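Local coordinates for protein AlkZ (Streptomyces sahachiroi, PDB 5UUJ) that belongs to the AlkZ-like DNA glycosylase family, whose members are built on helix-turn-helix-type domains, at residues T76-G81 / P93-M98; L71-T76 / L85-E90; T279-L284 / E355-H360. All coordinates share one frame; numbering follows the deposited sequence.

Contact 1 of 3, residues T76-G81 / P93-M98; sequences TWAMRG and PYLSLM
Ala-78 against Leu-95 and Met-79 against Tyr-94 form a buried packing contact without hydrogen bonds between its two segments. It sets the end of a beta hairpin strand and the turn after it against helix 91-100. Residues 78-81 form a type II beta turn, closed by Gly-81 N to Ala-78 O at 2.9 Å. Arg-80 takes positive phi at the third position. Both Met-79 and Met-98 are modelled as selenomethionine. The side chain of Met-79 bends at chi2 and chi3. This brings SE to 3.9 Å from Tyr-94 CD1. It is a Met-aromatic contact, with the selenium 55° off the ring normal, so it is oblique to the ring. At the strand end, Leu-95 offers one methyl, CD2, 3.6 Å from Trp-77 O. The same methyl also approaches Ala-78 CB. One turn further along the helix, Met-98 folds back at chi2 (-49°) and chi3 (-53°) and packs against the backbone of the turn. Its SE is 3.8 Å from Met-79 CA. Helix 224-232 adds Leu-231, which touches Met-79 and Met-98. Trp-171 of helix 162-172 gives its NE1 to Ala-78 O, so that buried carbonyl has two hydrogen-bond donors. The terminal methyl of Met-98 reaches the turn backbone, with CE 3.6 Å from Arg-80 N and 3.6 Å from Ala-78 O.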
loop_
_atom_site.group_PDB
_atom_site.type_symbol
_atom_site.label_atom_id
_atom_site.label_comp_id
_atom_site.label_asym_id
_atom_site.label_seq_id
_atom_site.Cartn_x
_atom_site.Cartn_y
_atom_site.Cartn_z
ATOM N N THR A 76 9.518 2.814 3.311
ATOM C CA THR A 76 10.377 2.570 2.166
ATOM C C THR A 76 9.534 2.381 0.911
ATOM O O THR A 76 8.304 2.327 0.974
ATOM C CB THR A 76 11.276 1.332 2.390
ATOM O OG1 THR A 76 12.291 1.282 1.381
ATOM C CG2 THR A 76 10.460 0.038 2.367
ATOM N N TRP A 77 10.204 2.291 -0.231
ATOM C CA TRP A 77 9.525 2.114 -1.506
ATOM C C TRP A 77 9.324 0.633 -1.777
ATOM O O TRP A 77 10.269 -0.150 -1.708
ATOM C CB TRP A 77 10.325 2.779 -2.627
ATOM C CG TRP A 77 10.388 4.261 -2.470
ATOM C CD1 TRP A 77 9.642 5.187 -3.138
ATOM C CD2 TRP A 77 11.226 4.995 -1.569
ATOM N NE1 TRP A 77 9.969 6.453 -2.716
ATOM C CE2 TRP A 77 10.939 6.364 -1.753
ATOM C CE3 TRP A 77 12.195 4.629 -0.628
ATOM C CZ2 TRP A 77 11.588 7.367 -1.036
ATOM C CZ3 TRP A 77 12.838 5.627 0.086
ATOM C CH2 TRP A 77 12.531 6.979 -0.122
ATOM N N ALA A 78 8.081 0.259 -2.063
ATOM C CA ALA A 78 7.716 -1.132 -2.276
ATOM C C ALA A 78 6.835 -1.270 -3.521
ATOM O O ALA A 78 7.292 -1.002 -4.635
ATOM C CB ALA A 78 7.013 -1.689 -1.040
HETATM N N MSE A 79 5.579 -1.676 -3.336
HETATM C CA MSE A 79 4.697 -1.992 -4.462
HETATM C C MSE A 79 4.525 -0.819 -5.422
HETATM O O MSE A 79 4.264 0.310 -5.002
HETATM C CB MSE A 79 3.324 -2.439 -3.960
HETATM C CG MSE A 79 3.251 -3.920 -3.616
HETATM SE SE MSE A 79 4.377 -4.417 -2.096
HETATM C CE MSE A 79 3.493 -3.296 -0.761
ATOM N N ARG A 80 4.680 -1.109 -6.712
ATOM C CA ARG A 80 4.533 -0.113 -7.771
ATOM C C ARG A 80 5.541 1.029 -7.615
ATOM O O ARG A 80 5.392 2.086 -8.222
ATOM C CB ARG A 80 3.101 0.434 -7.791
ATOM C CG ARG A 80 2.036 -0.661 -7.851
ATOM C CD ARG A 80 0.616 -0.108 -7.831
ATOM N NE ARG A 80 0.357 0.726 -6.657
ATOM C CZ ARG A 80 0.070 0.265 -5.440
ATOM N NH1 ARG A 80 0.010 -1.039 -5.199
ATOM N NH2 ARG A 80 -0.150 1.122 -4.453
ATOM N N GLY A 81 6.567 0.804 -6.802
ATOM C CA GLY A 81 7.608 1.792 -6.590
ATOM C C GLY A 81 7.209 2.954 -5.696
ATOM O O GLY A 81 7.959 3.921 -5.576
ATOM N N PRO A 93 9.921 -10.358 1.885
ATOM C CA PRO A 93 9.225 -10.983 0.754
ATOM C C PRO A 93 8.647 -9.978 -0.242
ATOM O O PRO A 93 8.737 -10.218 -1.446
ATOM C CB PRO A 93 8.116 -11.785 1.435
ATOM C CG PRO A 93 8.685 -12.126 2.770
ATOM C CD PRO A 93 9.473 -10.910 3.174
ATOM N N TYR A 94 8.071 -8.879 0.244
ATOM C CA TYR A 94 7.529 -7.854 -0.644
ATOM C C TYR A 94 8.630 -7.232 -1.493
ATOM O O TYR A 94 8.484 -7.092 -2.707
ATOM C CB TYR A 94 6.821 -6.751 0.143
ATOM C CG TYR A 94 5.610 -7.206 0.915
ATOM C CD1 TYR A 94 4.429 -7.536 0.266
ATOM C CD2 TYR A 94 5.644 -7.288 2.301
ATOM C CE1 TYR A 94 3.317 -7.950 0.978
ATOM C CE2 TYR A 94 4.544 -7.697 3.018
ATOM C CZ TYR A 94 3.381 -8.025 2.354
ATOM O OH TYR A 94 2.286 -8.431 3.074
ATOM N N LEU A 95 9.726 -6.854 -0.842
ATOM C CA LEU A 95 10.833 -6.186 -1.518
ATOM C C LEU A 95 11.518 -7.101 -2.531
ATOM O O LEU A 95 11.895 -6.661 -3.619
ATOM C CB LEU A 95 11.853 -5.687 -0.491
ATOM C CG LEU A 95 11.378 -4.596 0.476
ATOM C CD1 LEU A 95 12.481 -4.259 1.470
ATOM C CD2 LEU A 95 10.941 -3.345 -0.263
ATOM N N SER A 96 11.675 -8.372 -2.169
ATOM C CA SER A 96 12.292 -9.356 -3.052
ATOM C C SER A 96 11.531 -9.472 -4.372
ATOM O O SER A 96 12.133 -9.580 -5.441
ATOM C CB SER A 96 12.355 -10.723 -2.369
ATOM O OG SER A 96 12.866 -11.712 -3.248
ATOM N N LEU A 97 10.207 -9.439 -4.293
ATOM C CA LEU A 97 9.374 -9.560 -5.480
ATOM C C LEU A 97 9.462 -8.309 -6.352
ATOM O O LEU A 97 9.345 -8.394 -7.574
ATOM C CB LEU A 97 7.920 -9.832 -5.086
ATOM C CG LEU A 97 7.416 -11.248 -5.368
ATOM C CD1 LEU A 97 8.282 -12.290 -4.682
ATOM C CD2 LEU A 97 5.963 -11.393 -4.941
HETATM N N MSE A 98 9.672 -7.152 -5.731
HETATM C CA MSE A 98 9.834 -5.913 -6.484
HETATM C C MSE A 98 11.175 -5.906 -7.216
HETATM O O MSE A 98 11.256 -5.496 -8.371
HETATM C CB MSE A 98 9.731 -4.688 -5.568
HETATM C CG MSE A 98 8.387 -4.515 -4.869
HETATM SE SE MSE A 98 6.850 -4.649 -6.069
HETATM C CE MSE A 98 7.386 -3.331 -7.407
#

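Contact 2 of 3, residues L71-T76 / L85-E90; sequences LSLMKT and LLRPSE
Lys-75 and Leu-85 run alongside each other in the same direction on one face of the sheet. Lys-75 CG is 3.6 Å from Leu-85 CD2. The aliphatic part of the lysine does the touching, while its charged end makes a cation-pi contact with Trp-45. The other face carries Met-74, Thr-76 and Leu-86. Thr-76 and Leu-86 are turned obliquely to each other and meet methyl to methyl, CG2 to CD1. Met-74, a selenomethionine, has CG between its backbone N and carbonyl carbon (chi1 88°). From there CG packs against Leu-86 CB, and SE lies 4.0 Å from Pro-88 CA. These residues belong to the antiparallel beta hairpin of strands 74-77 and 83-86. Met-74 and Leu-86 are a hydrogen-bonded pair. Met-74 N gives to Leu-86 O at 2.8 Å, and Leu-86 N gives to Met-74 O at 3.0 Å. Lys-75 and Leu-85 form the next, non-hydrogen-bonded pair. Beyond the strands, the Pro-88 ring is wedged against the loop, with CD 3.3 Å from Ser-72 O. Leu-71 has positive phi and ends helix 62-69 in a Schellman motif, which leads the chain into this loop. One water bridges the two segments here. It donates to Ser-72 O and accepts from Arg-87 NE at 2.7 Å, at the edge of the guanidinium and in its plane. Arg-87 NH1 also makes a salt bridge to Glu-90 OE2 at 2.9 Å, meeting that oxygen from above the carboxylate plane.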
loop_
_atom_site.group_PDB
_atom_site.type_symbol
_atom_site.label_atom_id
_atom_site.label_comp_id
_atom_site.label_asym_id
_atom_site.label_seq_id
_atom_site.Cartn_x
_atom_site.Cartn_y
_atom_site.Cartn_z
ATOM N N LEU A 71 10.277 2.074 16.064
ATOM C CA LEU A 71 10.853 1.236 15.014
ATOM C C LEU A 71 10.126 -0.095 14.830
ATOM O O LEU A 71 10.740 -1.092 14.444
ATOM C CB LEU A 71 12.336 0.975 15.302
ATOM C CG LEU A 71 13.197 2.225 15.520
ATOM C CD1 LEU A 71 14.608 1.838 15.937
ATOM C CD2 LEU A 71 13.229 3.098 14.270
ATOM N N SER A 72 8.823 -0.109 15.094
ATOM C CA SER A 72 8.003 -1.277 14.780
ATOM C C SER A 72 7.379 -1.117 13.390
ATOM O O SER A 72 6.731 -2.032 12.886
ATOM C CB SER A 72 6.920 -1.497 15.846
ATOM O OG SER A 72 6.117 -0.348 16.031
ATOM N N LEU A 73 7.591 0.047 12.777
ATOM C CA LEU A 73 7.179 0.291 11.396
ATOM C C LEU A 73 8.319 0.938 10.622
ATOM O O LEU A 73 9.098 1.705 11.185
ATOM C CB LEU A 73 5.940 1.188 11.342
ATOM C CG LEU A 73 4.602 0.552 11.715
ATOM C CD1 LEU A 73 3.502 1.596 11.676
ATOM C CD2 LEU A 73 4.266 -0.600 10.788
HETATM N N MSE A 74 8.412 0.619 9.334
HETATM C CA MSE A 74 9.413 1.228 8.464
HETATM C C MSE A 74 8.734 1.940 7.302
HETATM O O MSE A 74 7.596 1.629 6.946
HETATM C CB MSE A 74 10.400 0.175 7.943
HETATM C CG MSE A 74 9.983 -0.531 6.662
HETATM SE SE MSE A 74 11.231 -1.946 6.136
HETATM C CE MSE A 74 12.734 -0.860 5.531
ATOM N N LYS A 75 9.434 2.913 6.735
ATOM C CA LYS A 75 8.977 3.596 5.532
ATOM C C LYS A 75 9.988 3.366 4.422
ATOM O O LYS A 75 11.172 3.671 4.573
ATOM C CB LYS A 75 8.787 5.094 5.785
ATOM C CG LYS A 75 7.723 5.419 6.818
ATOM C CD LYS A 75 7.721 6.896 7.186
ATOM C CE LYS A 75 7.346 7.768 6.002
ATOM N NZ LYS A 75 7.194 9.199 6.395
ATOM N N THR A 76 9.518 2.814 3.311
ATOM C CA THR A 76 10.377 2.570 2.166
ATOM C C THR A 76 9.534 2.381 0.911
ATOM O O THR A 76 8.304 2.327 0.974
ATOM C CB THR A 76 11.276 1.332 2.390
ATOM O OG1 THR A 76 12.291 1.282 1.381
ATOM C CG2 THR A 76 10.460 0.038 2.367
ATOM N N LEU A 85 4.321 2.235 4.177
ATOM C CA LEU A 85 4.578 1.740 5.522
ATOM C C LEU A 85 4.590 0.218 5.462
ATOM O O LEU A 85 3.750 -0.381 4.793
ATOM C CB LEU A 85 3.514 2.222 6.513
ATOM C CG LEU A 85 3.630 3.649 7.055
ATOM C CD1 LEU A 85 2.328 4.069 7.708
ATOM C CD2 LEU A 85 4.774 3.759 8.053
ATOM N N LEU A 86 5.553 -0.401 6.140
ATOM C CA LEU A 86 5.620 -1.856 6.250
ATOM C C LEU A 86 6.127 -2.264 7.626
ATOM O O LEU A 86 6.837 -1.502 8.284
ATOM C CB LEU A 86 6.539 -2.445 5.175
ATOM C CG LEU A 86 6.125 -2.271 3.712
ATOM C CD1 LEU A 86 7.286 -2.619 2.797
ATOM C CD2 LEU A 86 4.923 -3.133 3.386
ATOM N N ARG A 87 5.759 -3.465 8.060
ATOM C CA ARG A 87 6.382 -4.063 9.233
ATOM C C ARG A 87 7.767 -4.544 8.819
ATOM O O ARG A 87 7.880 -5.298 7.854
ATOM C CB ARG A 87 5.558 -5.228 9.782
ATOM C CG ARG A 87 4.230 -4.830 10.403
ATOM C CD ARG A 87 3.639 -5.976 11.208
ATOM N NE ARG A 87 4.430 -6.265 12.405
ATOM C CZ ARG A 87 4.630 -7.480 12.911
ATOM N NH1 ARG A 87 4.105 -8.554 12.333
ATOM N NH2 ARG A 87 5.368 -7.626 14.004
ATOM N N PRO A 88 8.824 -4.104 9.529
ATOM C CA PRO A 88 10.183 -4.477 9.114
ATOM C C PRO A 88 10.385 -5.986 8.985
ATOM O O PRO A 88 11.073 -6.423 8.064
ATOM C CB PRO A 88 11.064 -3.904 10.232
ATOM C CG PRO A 88 10.269 -2.810 10.825
ATOM C CD PRO A 88 8.837 -3.229 10.715
ATOM N N SER A 89 9.786 -6.765 9.882
ATOM C CA SER A 89 9.962 -8.216 9.873
ATOM C C SER A 89 9.211 -8.888 8.724
ATOM O O SER A 89 9.436 -10.064 8.443
ATOM C CB SER A 89 9.512 -8.820 11.207
ATOM O OG SER A 89 8.132 -8.595 11.441
ATOM N N GLU A 90 8.333 -8.141 8.059
ATOM C CA GLU A 90 7.539 -8.679 6.956
ATOM C C GLU A 90 7.941 -8.090 5.605
ATOM O O GLU A 90 7.431 -8.507 4.568
ATOM C CB GLU A 90 6.050 -8.416 7.199
ATOM C CG GLU A 90 5.453 -9.210 8.355
ATOM C CD GLU A 90 4.018 -8.812 8.656
ATOM O OE1 GLU A 90 3.455 -7.988 7.904
ATOM O OE2 GLU A 90 3.453 -9.316 9.649
HETATM O O HOH W 1 6.074 -4.476 13.672
#

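Contact 3 of 3, residues T279-L284 / E355-H360; sequences TGIRLL and EKEAAH
Glu-357 reaches from helix 351-365 to the backbone of strand 281-284, the edge strand of a mixed sheet. Its chain is bent at chi2 (-65°), which turns the carboxylate toward the strand. OE1 accepts Leu-283 N at 2.8 Å, nearly straight at 168° and on its anti side. Glu-357 CB meanwhile packs on Leu-283 CD1 at 3.7 Å, the two side chains running alongside each other in opposite senses. Arg-282 starts away from the helix. Its CG is anti to the backbone N, and a bend at chi2 (72°) brings the chain round across the glutamate. NE then makes a long salt bridge of 3.5 Å to Glu-357 OE1, and OE2 lies over one face of the guanidinium. A water accepts from Arg-282 NE and donates to Leu-283 O and to Glu-357 OE1. The His-360 ring stands almost upright to the guanidinium, and its NE2 is hydrogen-bonded to Leu-54 O. Arg-25 pairs with Glu-357 OE2, and Glu-23 pairs with Arg-282 NH1. With two arginines, a backbone N-H and a water around it, the buried carboxylate of Glu-357 is probably held as the anion.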
loop_
_atom_site.group_PDB
_atom_site.type_symbol
_atom_site.label_atom_id
_atom_site.label_comp_id
_atom_site.label_asym_id
_atom_site.label_seq_id
_atom_site.Cartn_x
_atom_site.Cartn_y
_atom_site.Cartn_z
ATOM N N THR A 279 -23.520 -4.707 3.889
ATOM C CA THR A 279 -24.451 -3.592 4.040
ATOM C C THR A 279 -23.798 -2.465 4.836
ATOM O O THR A 279 -22.905 -2.709 5.645
ATOM C CB THR A 279 -25.751 -4.008 4.758
ATOM O OG1 THR A 279 -25.438 -4.528 6.056
ATOM C CG2 THR A 279 -26.504 -5.059 3.961
ATOM N N GLY A 280 -24.243 -1.234 4.599
ATOM C CA GLY A 280 -23.840 -0.102 5.417
ATOM C C GLY A 280 -22.940 0.898 4.716
ATOM O O GLY A 280 -22.515 0.685 3.581
ATOM N N ILE A 281 -22.651 1.991 5.416
ATOM C CA ILE A 281 -21.826 3.069 4.884
ATOM C C ILE A 281 -20.464 3.092 5.565
ATOM O O ILE A 281 -20.350 2.844 6.766
ATOM C CB ILE A 281 -22.501 4.445 5.074
ATOM C CG1 ILE A 281 -23.909 4.445 4.474
ATOM C CG2 ILE A 281 -21.657 5.558 4.457
ATOM C CD1 ILE A 281 -23.955 4.162 2.992
ATOM N N ARG A 282 -19.436 3.402 4.786
ATOM C CA ARG A 282 -18.092 3.571 5.313
ATOM C C ARG A 282 -17.426 4.753 4.606
ATOM O O ARG A 282 -17.498 4.873 3.383
ATOM C CB ARG A 282 -17.282 2.285 5.132
ATOM C CG ARG A 282 -15.998 2.223 5.934
ATOM C CD ARG A 282 -16.242 2.026 7.425
ATOM N NE ARG A 282 -15.168 2.648 8.201
ATOM C CZ ARG A 282 -14.585 2.120 9.275
ATOM N NH1 ARG A 282 -14.952 0.937 9.751
ATOM N NH2 ARG A 282 -13.617 2.791 9.881
ATOM N N LEU A 283 -16.812 5.638 5.387
ATOM C CA LEU A 283 -16.066 6.766 4.841
ATOM C C LEU A 283 -14.573 6.508 4.978
ATOM O O LEU A 283 -14.033 6.508 6.083
ATOM C CB LEU A 283 -16.438 8.074 5.546
ATOM C CG LEU A 283 -17.858 8.607 5.343
ATOM C CD1 LEU A 283 -18.024 9.943 6.050
ATOM C CD2 LEU A 283 -18.195 8.745 3.871
ATOM N N LEU A 284 -13.918 6.290 3.844
ATOM C CA LEU A 284 -12.495 5.992 3.819
ATOM C C LEU A 284 -11.702 7.204 3.351
ATOM O O LEU A 284 -12.157 7.958 2.492
ATOM C CB LEU A 284 -12.220 4.797 2.904
ATOM C CG LEU A 284 -13.055 3.543 3.181
ATOM C CD1 LEU A 284 -12.755 2.465 2.150
ATOM C CD2 LEU A 284 -12.810 3.021 4.586
ATOM N N GLU A 355 -23.629 10.862 9.229
ATOM C CA GLU A 355 -23.219 11.674 10.369
ATOM C C GLU A 355 -22.453 10.848 11.400
ATOM O O GLU A 355 -21.545 11.354 12.058
ATOM C CB GLU A 355 -24.439 12.337 11.016
ATOM C CG GLU A 355 -24.936 13.558 10.247
ATOM C CD GLU A 355 -26.199 14.163 10.828
ATOM O OE1 GLU A 355 -26.599 15.248 10.356
ATOM O OE2 GLU A 355 -26.791 13.558 11.747
ATOM N N LYS A 356 -22.814 9.577 11.538
ATOM C CA LYS A 356 -22.111 8.699 12.464
ATOM C C LYS A 356 -20.690 8.439 11.967
ATOM O O LYS A 356 -19.740 8.423 12.749
ATOM C CB LYS A 356 -22.868 7.381 12.639
ATOM C CG LYS A 356 -22.274 6.450 13.688
ATOM C CD LYS A 356 -22.044 7.168 15.014
ATOM C CE LYS A 356 -21.753 6.192 16.144
ATOM N NZ LYS A 356 -22.941 5.365 16.491
ATOM N N GLU A 357 -20.549 8.244 10.661
ATOM C CA GLU A 357 -19.232 8.080 10.063
ATOM C C GLU A 357 -18.414 9.362 10.200
ATOM O O GLU A 357 -17.214 9.311 10.455
ATOM C CB GLU A 357 -19.351 7.679 8.592
ATOM C CG GLU A 357 -19.539 6.186 8.375
ATOM C CD GLU A 357 -18.334 5.380 8.824
ATOM O OE1 GLU A 357 -17.319 5.351 8.093
ATOM O OE2 GLU A 357 -18.401 4.780 9.917
ATOM N N ALA A 358 -19.068 10.509 10.042
ATOM C CA ALA A 358 -18.385 11.794 10.174
ATOM C C ALA A 358 -17.780 11.949 11.568
ATOM O O ALA A 358 -16.691 12.497 11.720
ATOM C CB ALA A 358 -19.345 12.944 9.881
ATOM N N ALA A 359 -18.486 11.455 12.580
ATOM C CA ALA A 359 -18.005 11.524 13.957
ATOM C C ALA A 359 -16.779 10.639 14.147
ATOM O O ALA A 359 -15.873 10.968 14.915
ATOM C CB ALA A 359 -19.100 11.118 14.918
ATOM N N HIS A 360 -16.764 9.510 13.446
ATOM C CA HIS A 360 -15.629 8.597 13.469
ATOM C C HIS A 360 -14.429 9.241 12.771
ATOM O O HIS A 360 -13.300 9.163 13.256
ATOM C CB HIS A 360 -16.005 7.274 12.798
ATOM C CG HIS A 360 -14.978 6.196 12.957
ATOM N ND1 HIS A 360 -14.691 5.615 14.170
ATOM C CD2 HIS A 360 -14.183 5.586 12.044
ATOM C CE1 HIS A 360 -13.757 4.691 14.003
ATOM N NE2 HIS A 360 -13.435 4.656 12.724
HETATM O O HOH W 2 -14.822 5.556 8.576
#

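In the fold
From the N terminus, residues 71-76 come first, and they run directly into 76-81 through the shared Thr-76. Contact 2 closes at 85-90, where the hairpin returns. Contact 1 closes a little later, at 93-98, on the helix that follows the second strand. The two loops therefore cross. Their centres are 12 Å apart, and they touch through Ala-78 CB and Leu-86 CD1, 4.0 Å apart. Contact 2 pairs the two hairpin strands, and contact 1 ties the hairpin to helix 91-100. Contact 3 follows in series and closes a loop of 70 residues. It joins strand 281-284 to helix 351-365 near the C terminus, with its centre about 32 Å from that of contact 1.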